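Local coordinates for periplasmic sugar-binding protein (Chloroflexus aurantiacus, PDB 4RXU), which binds D-glucose in the crystal and probably serves as the sugar-capturing, periplasmic-type component of an ABC transporter for carbohydrates, at residues G139-Q144 with M294-D299; L157-G162 with F189-S194; N225-L230 with R257-A262; Y247-N252 with F273-D278. All blocks are in the same frame, centred on the assembly; numbering follows the deposited sequence.

Contact 1. Residues G139-Q144 with M294-D299. With BGC (beta-D-glucopyranose), chain C.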
loop_
_atom_site.group_PDB
_atom_site.type_symbol
_atom_site.label_atom_id
_atom_site.label_comp_id
_atom_site.label_asym_id
_atom_site.label_seq_id
_atom_site.Cartn_x
_atom_site.Cartn_y
_atom_site.Cartn_z
ATOM N N GLY A 139 1.148 8.319 -1.663
ATOM C CA GLY A 139 2.289 8.921 -0.953
ATOM C C GLY A 139 2.222 10.432 -0.953
ATOM O O GLY A 139 2.525 11.051 0.036
ATOM N N ALA A 140 1.835 11.005 -2.091
ATOM C CA ALA A 140 1.676 12.465 -2.214
ATOM C C ALA A 140 0.654 12.958 -1.203
ATOM O O ALA A 140 0.898 13.950 -0.524
ATOM C CB ALA A 140 1.279 12.868 -3.623
ATOM N N GLN A 141 -0.469 12.254 -1.076
ATOM C CA GLN A 141 -1.498 12.664 -0.139
ATOM C C GLN A 141 -1.041 12.547 1.307
ATOM O O GLN A 141 -1.350 13.380 2.150
ATOM C CB GLN A 141 -2.772 11.872 -0.348
ATOM C CG GLN A 141 -3.539 12.318 -1.572
ATOM C CD GLN A 141 -4.849 11.562 -1.734
ATOM O OE1 GLN A 141 -5.429 11.123 -0.767
ATOM N NE2 GLN A 141 -5.321 11.449 -2.942
ATOM N N GLN A 142 -0.299 11.494 1.605
ATOM C CA GLN A 142 0.255 11.356 2.942
ATOM C C GLN A 142 1.151 12.555 3.263
ATOM O O GLN A 142 1.019 13.212 4.304
ATOM C CB GLN A 142 1.026 10.047 3.066
ATOM C CG GLN A 142 0.146 8.822 3.021
ATOM C CD GLN A 142 0.921 7.553 2.960
ATOM O OE1 GLN A 142 2.039 7.528 2.471
ATOM N NE2 GLN A 142 0.332 6.480 3.451
ATOM N N ALA A 143 2.098 12.810 2.375
ATOM C CA ALA A 143 3.014 13.926 2.599
ATOM C C ALA A 143 2.317 15.288 2.638
ATOM O O ALA A 143 2.659 16.152 3.456
ATOM C CB ALA A 143 4.101 13.927 1.544
ATOM N N GLN A 144 1.360 15.478 1.739
ATOM C CA GLN A 144 0.655 16.749 1.640
ATOM C C GLN A 144 -0.095 17.054 2.946
ATOM O O GLN A 144 -0.107 18.189 3.398
ATOM C CB GLN A 144 -0.276 16.771 0.423
ATOM C CG GLN A 144 -0.800 18.158 0.110
ATOM C CD GLN A 144 0.314 19.082 -0.332
ATOM O OE1 GLN A 144 1.016 18.792 -1.298
ATOM N NE2 GLN A 144 0.499 20.177 0.389
ATOM N N MET A 294 -4.810 10.758 9.800
ATOM C CA MET A 294 -5.460 10.495 8.534
ATOM C C MET A 294 -5.147 9.120 8.043
ATOM O O MET A 294 -4.184 8.502 8.464
ATOM C CB MET A 294 -5.028 11.491 7.452
ATOM C CG MET A 294 -3.558 11.387 7.043
ATOM S SD MET A 294 -3.152 10.186 5.678
ATOM C CE MET A 294 -3.221 11.328 4.281
ATOM N N THR A 295 -5.983 8.663 7.118
ATOM C CA THR A 295 -5.678 7.483 6.336
ATOM C C THR A 295 -6.063 7.756 4.878
ATOM O O THR A 295 -7.026 8.458 4.586
ATOM C CB THR A 295 -6.387 6.199 6.862
ATOM O OG1 THR A 295 -5.846 5.029 6.227
ATOM C CG2 THR A 295 -7.897 6.260 6.628
ATOM N N VAL A 296 -5.308 7.172 3.964
ATOM C CA VAL A 296 -5.659 7.182 2.556
ATOM C C VAL A 296 -6.579 5.987 2.283
ATOM O O VAL A 296 -6.197 4.829 2.456
ATOM C CB VAL A 296 -4.449 7.215 1.605
ATOM C CG1 VAL A 296 -4.944 7.186 0.171
ATOM C CG2 VAL A 296 -3.614 8.472 1.850
ATOM N N PHE A 297 -7.815 6.294 1.889
ATOM C CA PHE A 297 -8.831 5.280 1.620
ATOM C C PHE A 297 -8.669 4.805 0.192
ATOM O O PHE A 297 -8.701 5.602 -0.730
ATOM C CB PHE A 297 -10.227 5.886 1.806
ATOM C CG PHE A 297 -11.366 5.022 1.313
ATOM C CD1 PHE A 297 -11.464 3.687 1.697
ATOM C CD2 PHE A 297 -12.340 5.540 0.468
ATOM C CE1 PHE A 297 -12.509 2.903 1.249
ATOM C CE2 PHE A 297 -13.394 4.747 0.023
ATOM C CZ PHE A 297 -13.463 3.429 0.407
ATOM N N LYS A 298 -8.498 3.496 0.038
ATOM C CA LYS A 298 -8.376 2.823 -1.250
ATOM C C LYS A 298 -9.538 1.836 -1.351
ATOM O O LYS A 298 -9.582 0.862 -0.600
ATOM C CB LYS A 298 -7.015 2.120 -1.357
ATOM C CG LYS A 298 -5.838 2.987 -0.900
ATOM C CD LYS A 298 -4.475 2.551 -1.378
ATOM C CE LYS A 298 -4.171 1.123 -0.991
ATOM N NZ LYS A 298 -2.731 0.843 -1.261
ATOM N N ASP A 299 -10.514 2.133 -2.205
ATOM C CA ASP A 299 -11.749 1.375 -2.208
ATOM C C ASP A 299 -11.513 0.015 -2.844
ATOM O O ASP A 299 -11.544 -0.139 -4.056
ATOM C CB ASP A 299 -12.857 2.169 -2.917
ATOM C CG ASP A 299 -14.234 1.599 -2.696
ATOM O OD1 ASP A 299 -14.350 0.383 -2.387
ATOM O OD2 ASP A 299 -15.204 2.380 -2.833
HETATM C C2 BGC C . -0.715 -2.327 -0.358
HETATM C C3 BGC C . -1.131 -1.587 0.897
HETATM C C4 BGC C . -0.799 -2.438 2.114
HETATM C C5 BGC C . 0.661 -2.893 2.089
HETATM C C6 BGC C . 1.005 -3.875 3.186
HETATM C C1 BGC C . 0.781 -2.538 -0.193
HETATM O O1 BGC C . 1.393 -3.002 -1.360
HETATM O O2 BGC C . -1.021 -1.528 -1.506
HETATM O O3 BGC C . -2.530 -1.330 0.814
HETATM O O4 BGC C . -0.952 -1.623 3.293
HETATM O O5 BGC C . 0.970 -3.497 0.849
HETATM O O6 BGC C . 0.072 -4.957 3.247
#

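Contact 2. Residues L157-G162 with F189-S194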
loop_
_atom_site.group_PDB
_atom_site.type_symbol
_atom_site.label_atom_id
_atom_site.label_comp_id
_atom_site.label_asym_id
_atom_site.label_seq_id
_atom_site.Cartn_x
_atom_site.Cartn_y
_atom_site.Cartn_z
ATOM N N LEU A 157 10.636 15.666 11.385
ATOM C CA LEU A 157 10.021 14.782 10.417
ATOM C C LEU A 157 10.634 13.399 10.570
ATOM O O LEU A 157 11.866 13.235 10.504
ATOM C CB LEU A 157 10.227 15.317 8.991
ATOM C CG LEU A 157 9.648 14.450 7.857
ATOM C CD1 LEU A 157 8.142 14.346 7.955
ATOM C CD2 LEU A 157 10.050 15.041 6.520
ATOM N N TYR A 158 9.775 12.424 10.814
ATOM C CA TYR A 158 10.167 11.038 10.934
ATOM C C TYR A 158 9.586 10.280 9.738
ATOM O O TYR A 158 8.367 10.308 9.506
ATOM C CB TYR A 158 9.649 10.471 12.252
ATOM C CG TYR A 158 10.359 11.068 13.463
ATOM C CD1 TYR A 158 10.022 12.329 13.962
ATOM C CD2 TYR A 158 11.377 10.374 14.095
ATOM C CE1 TYR A 158 10.674 12.873 15.070
ATOM C CE2 TYR A 158 12.045 10.911 15.192
ATOM C CZ TYR A 158 11.697 12.164 15.679
ATOM O OH TYR A 158 12.378 12.689 16.779
ATOM N N LEU A 159 10.460 9.633 8.974
ATOM C CA LEU A 159 10.058 8.928 7.742
ATOM C C LEU A 159 9.980 7.441 7.987
ATOM O O LEU A 159 10.845 6.882 8.677
ATOM C CB LEU A 159 11.091 9.175 6.629
ATOM C CG LEU A 159 11.348 10.639 6.233
ATOM C CD1 LEU A 159 12.537 10.741 5.293
ATOM C CD2 LEU A 159 10.113 11.320 5.642
ATOM N N TYR A 160 8.965 6.792 7.408
ATOM C CA TYR A 160 8.830 5.331 7.478
ATOM C C TYR A 160 8.357 4.823 6.133
ATOM O O TYR A 160 7.778 5.557 5.329
ATOM C CB TYR A 160 7.874 4.894 8.604
ATOM C CG TYR A 160 8.406 5.349 9.954
ATOM C CD1 TYR A 160 9.413 4.623 10.599
ATOM C CD2 TYR A 160 7.967 6.538 10.543
ATOM C CE1 TYR A 160 9.931 5.031 11.830
ATOM C CE2 TYR A 160 8.503 6.971 11.755
ATOM C CZ TYR A 160 9.481 6.212 12.396
ATOM O OH TYR A 160 9.996 6.636 13.606
ATOM N N ALA A 161 8.677 3.565 5.878
ATOM C CA ALA A 161 8.391 2.957 4.581
ATOM C C ALA A 161 7.938 1.508 4.678
ATOM O O ALA A 161 8.085 0.841 5.717
ATOM C CB ALA A 161 9.626 3.050 3.659
ATOM N N GLY A 162 7.397 1.045 3.556
ATOM C CA GLY A 162 6.977 -0.353 3.396
ATOM C C GLY A 162 8.150 -1.298 3.127
ATOM O O GLY A 162 9.320 -0.891 3.200
ATOM N N PHE A 189 10.869 21.225 7.335
ATOM C CA PHE A 189 11.079 19.971 8.036
ATOM C C PHE A 189 12.562 19.635 8.185
ATOM O O PHE A 189 13.378 19.953 7.315
ATOM C CB PHE A 189 10.433 18.817 7.287
ATOM C CG PHE A 189 8.944 18.836 7.284
ATOM C CD1 PHE A 189 8.237 18.695 8.469
ATOM C CD2 PHE A 189 8.245 18.954 6.076
ATOM C CE1 PHE A 189 6.854 18.670 8.447
ATOM C CE2 PHE A 189 6.863 18.934 6.055
ATOM C CZ PHE A 189 6.166 18.801 7.242
ATOM N N VAL A 190 12.867 18.938 9.270
ATOM C CA VAL A 190 14.188 18.411 9.517
ATOM C C VAL A 190 14.044 16.933 9.797
ATOM O O VAL A 190 13.339 16.539 10.721
ATOM C CB VAL A 190 14.871 19.099 10.711
ATOM C CG1 VAL A 190 16.183 18.435 11.081
ATOM C CG2 VAL A 190 15.105 20.565 10.410
ATOM N N ILE A 191 14.684 16.123 8.956
ATOM C CA ILE A 191 14.588 14.672 9.055
ATOM C C ILE A 191 15.319 14.164 10.291
ATOM O O ILE A 191 16.505 14.439 10.457
ATOM C CB ILE A 191 15.204 13.988 7.833
ATOM C CG1 ILE A 191 14.495 14.399 6.532
ATOM C CG2 ILE A 191 15.151 12.460 7.977
ATOM C CD1 ILE A 191 15.302 14.054 5.296
ATOM N N LYS A 192 14.642 13.375 11.121
ATOM C CA LYS A 192 15.241 12.921 12.380
ATOM C C LYS A 192 15.635 11.458 12.452
ATOM O O LYS A 192 16.287 11.072 13.424
ATOM C CB LYS A 192 14.299 13.183 13.553
ATOM C CG LYS A 192 13.880 14.633 13.644
ATOM C CD LYS A 192 15.072 15.510 13.956
ATOM C CE LYS A 192 14.650 16.966 14.038
ATOM N NZ LYS A 192 15.776 17.746 14.598
ATOM N N ASN A 193 15.268 10.651 11.453
ATOM C CA ASN A 193 15.542 9.214 11.524
ATOM C C ASN A 193 16.115 8.547 10.274
ATOM O O ASN A 193 15.924 7.361 10.056
ATOM C CB ASN A 193 14.298 8.464 11.957
ATOM C CG ASN A 193 13.230 8.465 10.901
ATOM O OD1 ASN A 193 13.145 9.387 10.095
ATOM N ND2 ASN A 193 12.391 7.431 10.913
ATOM N N SER A 194 16.820 9.302 9.447
ATOM C CA SER A 194 17.438 8.689 8.278
ATOM C C SER A 194 18.573 9.533 7.753
ATOM O O SER A 194 18.369 10.520 7.045
ATOM C CB SER A 194 16.423 8.440 7.135
ATOM O OG SER A 194 17.084 8.000 5.961
#

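Contact 3. Residues N225-L230 with R257-A262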
loop_
_atom_site.group_PDB
_atom_site.type_symbol
_atom_site.label_atom_id
_atom_site.label_comp_id
_atom_site.label_asym_id
_atom_site.label_seq_id
_atom_site.Cartn_x
_atom_site.Cartn_y
_atom_site.Cartn_z
ATOM N N ASN A 225 5.183 -4.966 14.710
ATOM C CA ASN A 225 6.238 -4.943 15.730
ATOM C C ASN A 225 7.513 -4.290 15.224
ATOM O O ASN A 225 8.181 -3.553 15.956
ATOM C CB ASN A 225 6.551 -6.343 16.279
ATOM C CG ASN A 225 5.545 -6.803 17.309
ATOM O OD1 ASN A 225 4.703 -6.037 17.773
ATOM N ND2 ASN A 225 5.620 -8.071 17.660
ATOM N N THR A 226 7.825 -4.552 13.961
ATOM C CA THR A 226 8.981 -3.960 13.312
ATOM C C THR A 226 8.828 -2.432 13.307
ATOM O O THR A 226 9.763 -1.700 13.654
ATOM C CB THR A 226 9.185 -4.504 11.884
ATOM O OG1 THR A 226 9.337 -5.935 11.924
ATOM C CG2 THR A 226 10.403 -3.868 11.232
ATOM N N ALA A 227 7.638 -1.943 12.957
ATOM C CA ALA A 227 7.383 -0.503 12.983
ATOM C C ALA A 227 7.485 0.070 14.393
ATOM O O ALA A 227 8.119 1.094 14.608
ATOM C CB ALA A 227 6.000 -0.236 12.439
ATOM N N LYS A 228 6.833 -0.580 15.351
ATOM C CA LYS A 228 6.856 -0.050 16.713
ATOM C C LYS A 228 8.282 0.024 17.235
ATOM O O LYS A 228 8.702 1.038 17.798
ATOM C CB LYS A 228 6.005 -0.883 17.672
ATOM C CG LYS A 228 5.880 -0.223 19.045
ATOM C CD LYS A 228 4.842 -0.878 19.922
ATOM C CE LYS A 228 4.576 0.005 21.121
ATOM N NZ LYS A 228 3.847 -0.720 22.180
ATOM N N ASN A 229 9.022 -1.057 17.039
ATOM C CA ASN A 229 10.410 -1.099 17.487
ATOM C C ASN A 229 11.315 -0.074 16.836
ATOM O O ASN A 229 12.151 0.536 17.518
ATOM C CB ASN A 229 10.966 -2.484 17.270
ATOM C CG ASN A 229 10.319 -3.472 18.181
ATOM O OD1 ASN A 229 9.602 -3.094 19.116
ATOM N ND2 ASN A 229 10.543 -4.719 17.934
ATOM N N LEU A 230 11.129 0.133 15.537
ATOM C CA LEU A 230 11.882 1.158 14.849
ATOM C C LEU A 230 11.544 2.537 15.407
ATOM O O LEU A 230 12.430 3.323 15.674
ATOM C CB LEU A 230 11.628 1.112 13.351
ATOM C CG LEU A 230 12.476 2.061 12.508
ATOM C CD1 LEU A 230 13.978 1.794 12.671
ATOM C CD2 LEU A 230 12.061 1.948 11.049
ATOM N N ARG A 257 -0.376 2.865 13.532
ATOM C CA ARG A 257 -0.821 2.702 14.911
ATOM C C ARG A 257 0.356 2.308 15.781
ATOM O O ARG A 257 0.479 2.796 16.900
ATOM C CB ARG A 257 -1.958 1.693 14.997
ATOM C CG ARG A 257 -3.225 2.144 14.265
ATOM C CD ARG A 257 -4.448 1.330 14.678
ATOM N NE ARG A 257 -4.207 -0.123 14.610
ATOM C CZ ARG A 257 -4.207 -0.842 13.489
ATOM N NH1 ARG A 257 -4.490 -0.254 12.329
ATOM N NH2 ARG A 257 -3.910 -2.161 13.526
ATOM N N ALA A 258 1.217 1.422 15.270
ATOM C CA ALA A 258 2.396 0.972 16.027
ATOM C C ALA A 258 3.310 2.152 16.338
ATOM O O ALA A 258 3.778 2.322 17.462
ATOM C CB ALA A 258 3.163 -0.070 15.229
ATOM N N ILE A 259 3.537 2.980 15.330
ATOM C CA ILE A 259 4.405 4.141 15.448
ATOM C C ILE A 259 3.767 5.206 16.333
ATOM O O ILE A 259 4.402 5.744 17.252
ATOM C CB ILE A 259 4.763 4.708 14.045
ATOM C CG1 ILE A 259 5.622 3.683 13.280
ATOM C CG2 ILE A 259 5.472 6.045 14.171
ATOM C CD1 ILE A 259 5.658 3.858 11.778
ATOM N N ALA A 260 2.497 5.482 16.080
ATOM C CA ALA A 260 1.739 6.392 16.951
ATOM C C ALA A 260 1.778 5.960 18.414
ATOM O O ALA A 260 1.932 6.799 19.300
ATOM C CB ALA A 260 0.299 6.515 16.474
ATOM N N ASP A 261 1.681 4.663 18.663
ATOM C CA ASP A 261 1.741 4.133 20.034
ATOM C C ASP A 261 3.066 4.487 20.703
ATOM O O ASP A 261 3.105 4.878 21.870
ATOM C CB ASP A 261 1.536 2.608 20.079
ATOM C CG ASP A 261 0.115 2.171 19.751
ATOM O OD1 ASP A 261 -0.823 3.016 19.685
ATOM O OD2 ASP A 261 -0.039 0.938 19.536
ATOM N N ALA A 262 4.156 4.364 19.963
ATOM C CA ALA A 262 5.474 4.760 20.496
ATOM C C ALA A 262 5.582 6.259 20.778
ATOM O O ALA A 262 6.070 6.687 21.838
ATOM C CB ALA A 262 6.569 4.331 19.525
HETATM O O HOH W 1 1.508 -0.920 20.849
#

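Contact 4. Residues Y247-N252 with F273-D278. With BGC (beta-D-glucopyranose), chain C.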
loop_
_atom_site.group_PDB
_atom_site.type_symbol
_atom_site.label_atom_id
_atom_site.label_comp_id
_atom_site.label_asym_id
_atom_site.label_seq_id
_atom_site.Cartn_x
_atom_site.Cartn_y
_atom_site.Cartn_z
ATOM N N TYR A 247 6.062 15.305 12.980
ATOM C CA TYR A 247 5.398 14.926 11.737
ATOM C C TYR A 247 5.920 13.549 11.336
ATOM O O TYR A 247 7.133 13.344 11.263
ATOM C CB TYR A 247 5.684 16.011 10.686
ATOM C CG TYR A 247 5.030 17.270 11.119
ATOM C CD1 TYR A 247 5.660 18.138 12.022
ATOM C CD2 TYR A 247 3.750 17.576 10.701
ATOM C CE1 TYR A 247 5.017 19.273 12.481
ATOM C CE2 TYR A 247 3.103 18.727 11.150
ATOM C CZ TYR A 247 3.748 19.564 12.035
ATOM O OH TYR A 247 3.112 20.691 12.487
ATOM N N ILE A 248 5.005 12.608 11.109
ATOM C CA ILE A 248 5.352 11.212 10.914
ATOM C C ILE A 248 4.722 10.690 9.621
ATOM O O ILE A 248 3.500 10.669 9.464
ATOM C CB ILE A 248 4.850 10.333 12.061
ATOM C CG1 ILE A 248 5.368 10.839 13.418
ATOM C CG2 ILE A 248 5.223 8.861 11.816
ATOM C CD1 ILE A 248 4.631 10.285 14.615
ATOM N N LEU A 249 5.588 10.304 8.685
ATOM C CA LEU A 249 5.167 9.664 7.426
ATOM C C LEU A 249 5.093 8.169 7.695
ATOM O O LEU A 249 6.090 7.471 7.549
ATOM C CB LEU A 249 6.156 9.948 6.294
ATOM C CG LEU A 249 5.707 9.323 4.957
ATOM C CD1 LEU A 249 4.542 10.087 4.336
ATOM C CD2 LEU A 249 6.887 9.272 4.013
ATOM N N ALA A 250 3.942 7.692 8.153
ATOM C CA ALA A 250 3.756 6.239 8.372
ATOM C C ALA A 250 3.106 5.695 7.105
ATOM O O ALA A 250 2.163 6.298 6.576
ATOM C CB ALA A 250 2.880 5.973 9.594
ATOM N N PRO A 251 3.587 4.525 6.606
ATOM C CA PRO A 251 3.193 4.146 5.241
ATOM C C PRO A 251 1.846 3.445 5.128
ATOM O O PRO A 251 1.236 3.488 4.082
ATOM C CB PRO A 251 4.345 3.228 4.796
ATOM C CG PRO A 251 4.846 2.628 6.078
ATOM C CD PRO A 251 4.734 3.738 7.088
ATOM N N ASN A 252 1.377 2.798 6.199
ATOM C CA ASN A 252 0.021 2.247 6.161
ATOM C C ASN A 252 -0.598 2.270 7.537
ATOM O O ASN A 252 0.038 2.707 8.480
ATOM C CB ASN A 252 -0.037 0.844 5.522
ATOM C CG ASN A 252 0.425 -0.269 6.447
ATOM O OD1 ASN A 252 1.006 -0.042 7.517
ATOM N ND2 ASN A 252 0.205 -1.508 6.003
ATOM N N PHE A 273 1.517 14.406 14.241
ATOM C CA PHE A 273 0.700 14.210 13.056
ATOM C C PHE A 273 1.203 12.955 12.368
ATOM O O PHE A 273 2.402 12.814 12.145
ATOM C CB PHE A 273 0.819 15.428 12.143
ATOM C CG PHE A 273 0.279 16.681 12.756
ATOM C CD1 PHE A 273 1.083 17.497 13.546
ATOM C CD2 PHE A 273 -1.040 17.031 12.557
ATOM C CE1 PHE A 273 0.570 18.647 14.115
ATOM C CE2 PHE A 273 -1.555 18.177 13.125
ATOM C CZ PHE A 273 -0.749 18.981 13.906
ATOM N N VAL A 274 0.320 12.004 12.087
ATOM C CA VAL A 274 0.741 10.728 11.513
ATOM C C VAL A 274 -0.221 10.291 10.414
ATOM O O VAL A 274 -1.453 10.409 10.524
ATOM C CB VAL A 274 0.871 9.593 12.560
ATOM C CG1 VAL A 274 -0.467 9.251 13.212
ATOM C CG2 VAL A 274 1.532 8.374 11.933
ATOM N N THR A 275 0.376 9.751 9.357
ATOM C CA THR A 275 -0.322 9.338 8.155
ATOM C C THR A 275 -0.610 7.847 8.182
ATOM O O THR A 275 -0.244 7.163 9.118
ATOM C CB THR A 275 0.502 9.698 6.902
ATOM O OG1 THR A 275 1.729 8.972 6.904
ATOM C CG2 THR A 275 0.773 11.161 6.855
ATOM N N GLY A 276 -1.300 7.367 7.151
ATOM C CA GLY A 276 -1.569 5.935 6.984
ATOM C C GLY A 276 -2.286 5.659 5.677
ATOM O O GLY A 276 -2.435 6.535 4.844
ATOM N N GLN A 277 -2.673 4.407 5.480
ATOM C CA GLN A 277 -3.532 4.037 4.368
ATOM C C GLN A 277 -4.161 2.677 4.621
ATOM O O GLN A 277 -3.625 1.892 5.391
ATOM C CB GLN A 277 -2.777 3.979 3.034
ATOM C CG GLN A 277 -1.822 2.809 2.905
ATOM C CD GLN A 277 -1.153 2.784 1.551
ATOM O OE1 GLN A 277 -1.810 2.632 0.520
ATOM N NE2 GLN A 277 0.158 2.950 1.546
ATOM N N ASP A 278 -5.294 2.479 3.943
ATOM C CA ASP A 278 -6.077 1.226 3.842
ATOM C C ASP A 278 -7.410 1.323 4.599
ATOM O O ASP A 278 -8.281 0.473 4.423
ATOM C CB ASP A 278 -5.331 -0.008 4.364
ATOM C CG ASP A 278 -4.097 -0.385 3.532
ATOM O OD1 ASP A 278 -3.905 0.105 2.396
ATOM O OD2 ASP A 278 -3.336 -1.240 4.036
HETATM C C2 BGC C . -0.715 -2.327 -0.358
HETATM C C3 BGC C . -1.131 -1.587 0.897
HETATM C C4 BGC C . -0.799 -2.438 2.114
HETATM C C5 BGC C . 0.661 -2.893 2.089
HETATM C C6 BGC C . 1.005 -3.875 3.186
HETATM C C1 BGC C . 0.781 -2.538 -0.193
HETATM O O1 BGC C . 1.393 -3.002 -1.360
HETATM O O2 BGC C . -1.021 -1.528 -1.506
HETATM O O3 BGC C . -2.530 -1.330 0.814
HETATM O O4 BGC C . -0.952 -1.623 3.293
HETATM O O5 BGC C . 0.970 -3.497 0.849
HETATM O O6 BGC C . 0.072 -4.957 3.247
#

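Contact 1. Residues G139-Q144 with M294-D299
M294 and V296 rest their side chains on helix 135-148 where Q141 and Q142 face strand 295-298, the strand of the mixed sheet that carries pocket residue K298. Followed outward, the M294 side chain first sets CG between the backbone N and the carbonyl carbon (chi1 66°), and two further bends swing the thioether round to the helix. Within 139-144 its methyl CE does the touching, 3.5 Å from Q141 O and 3.7 Å from Q142 CA; the side chain also packs on Y145, T275 and T342. V296 CG2 reaches both glutamines, 4.0 Å from Q142 CG and 4.1 Å from Q141 CB, crossing each at about a right angle. Both amides reach past it: Q141 bonds to T342 and V340 on strand 332-343, Q142 NE2 to the carbonyls of G276 and P251. Farther along, K298 NZ donates to glucose O2 (2.9 Å) and O3 (3.0 Å), with Q277 OE1 as another partner. A methionine in its place would probably leave both sugar hydroxyls and the side-chain amide oxygen of Q277 without their shared donor. Across the contact itself the chemistry is apolar, the methionine methyl against backbone and the valine methyl against glutamine methylenes.

Contact 2. Residues L157-G162 with F189-S194
L157 pairs with I191 as parallel neighbours, its N donating to V190 O (2.9 Å) and its O accepting from K192 N (2.8 Å). The two short strands cross at 47°, and past the single bridge the N193 side chain takes over the pairing. With CG lodged between backbone N and carbonyl carbon (chi1 70°), its amide faces the L159 backbone: OD1 receives L159 N at 2.9 Å in a straight bond (168°), while ND2 gives a hydrogen to L159 O at 2.8 Å. Both main-chain polar atoms of L159 are thus answered by one amide. ND2 also bonds to N234 OD1, and it stands over a face of the Y160 ring, 3.5 Å from CZ. Y160 OH shares N234 OD1. K192 CB lies over one face of Y158 in a CH-pi contact, 3.8 Å from the ring centroid; its NZ runs on to a salt bridge with D242, whose backbone O takes Y158 OH. On the other side of the sheet, L157 CD2 packs on F189 CB. Strand 155-159, helix 167-185 and strand 189-191 form a beta-alpha-beta crossover, the unit from which the periplasmic binding protein fold is built.

Contact 3. Residues N225-L230 with R257-A262
A227 and K228 bring helix 224-237 against helix 253-264, two helices packed side by side in the alpha/beta periplasmic binding protein fold. The short segments run 28° from parallel, with axes 7.7 Å apart at closest approach. That closeness depends on small side chains: across from A227 and K228 stand A258 and A262, and the backbones come within 4.6 Å at the CA atoms of K228 and A258. At A227, CB meets A258 CB at 4.0 Å and, at the same separation, CG1 of I259. The isoleucine lies toward the sheet, its CG1 also touching A227 O, and its other contacts lead to Y160 on the sheet side.

K228 follows and has a double role. Its CB sits against A258 CB, which makes the root of the lysine part of the apolar seam, and CG passes over the A258 carbonyl oxygen, 3.7 Å from A258 O. Because CG is anti to the backbone N (chi1 -172°) and every later torsion is extended, the chain reaches straight across to the neighbouring helix, meeting D261 at about a right angle with CE near its CB. The backbone O of K228 in turn looks onto the methyl of A262, and farther along helix 224-237 A231 and E232 continue the packing on A262. F224 closes the other end against A258 and D261. D261 OD1 is engaged by Y286 OH, which leaves OD2 to face the lysine. The two charged groups do not touch; one water spans them, accepting from K228 NZ at 2.7 Å and donating to D261 OD2 at 2.8 Å.

Contact 4. Residues Y247-N252 with F273-D278
Y247 and I248 pair in parallel with F273 and V274, and here the fit is tight. I248 N donates to F273 O (2.8 Å), while the return bond from T275 N to I248 O is longer, 3.3 Å. V274 CG2, anti to the backbone N, presses on A250 CB at 3.6 Å and on I248 CG2, on the face where I248 and A250 pack on helix 253-264. On the other face the Y247 and F273 rings, planes 7° apart, barely overlap, yet Y247 CE2 comes within 3.4 Å of F273 CD1; at F273 the contact reaches toward solvent. After V274 side chains bridge the two segments: T275 OG1 donates to A250 O (2.7 Å), and Q277 NE2 to P251 O, a straight bond (168°) with that oxygen in the amide plane. An alanine in place of Q277 would probably cost P251 O one of its donors and K298 NZ its amide oxygen. Both chains end on glucose: N252, its OD1 bonded to T255 OG1, donates from ND2 to O4, and D278 takes O3 on OD1 and O4 on OD2, each at 2.5 Å. Sugar-binding loops after parallel strands characterise the periplasmic binding protein cleft.

How the contacts relate
Contacts 2 and 4 belong to one parallel sheet: strands 155-159 and 246-249 are neighbours, joined by Y158 N to Y247 O at 2.8 Å and Y158 O to L249 N at 2.9 Å. Contact 3 lies against this sheet through I259, whose CG2 is 3.7 Å from I248 CG2 and whose CD1 is 3.6 Å from Y160 CG. Contacts 1 and 4, with centres about 8 Å apart, share the glucose: K298 comes from one, N252 and D278 from the other, and the bond between K298 NZ and Q277 OE1 probably ties their positions together. Contacts 2 and 3 stand back from the pocket, their side chains Y160 and A227 about 12 and 11 Å from the sugar.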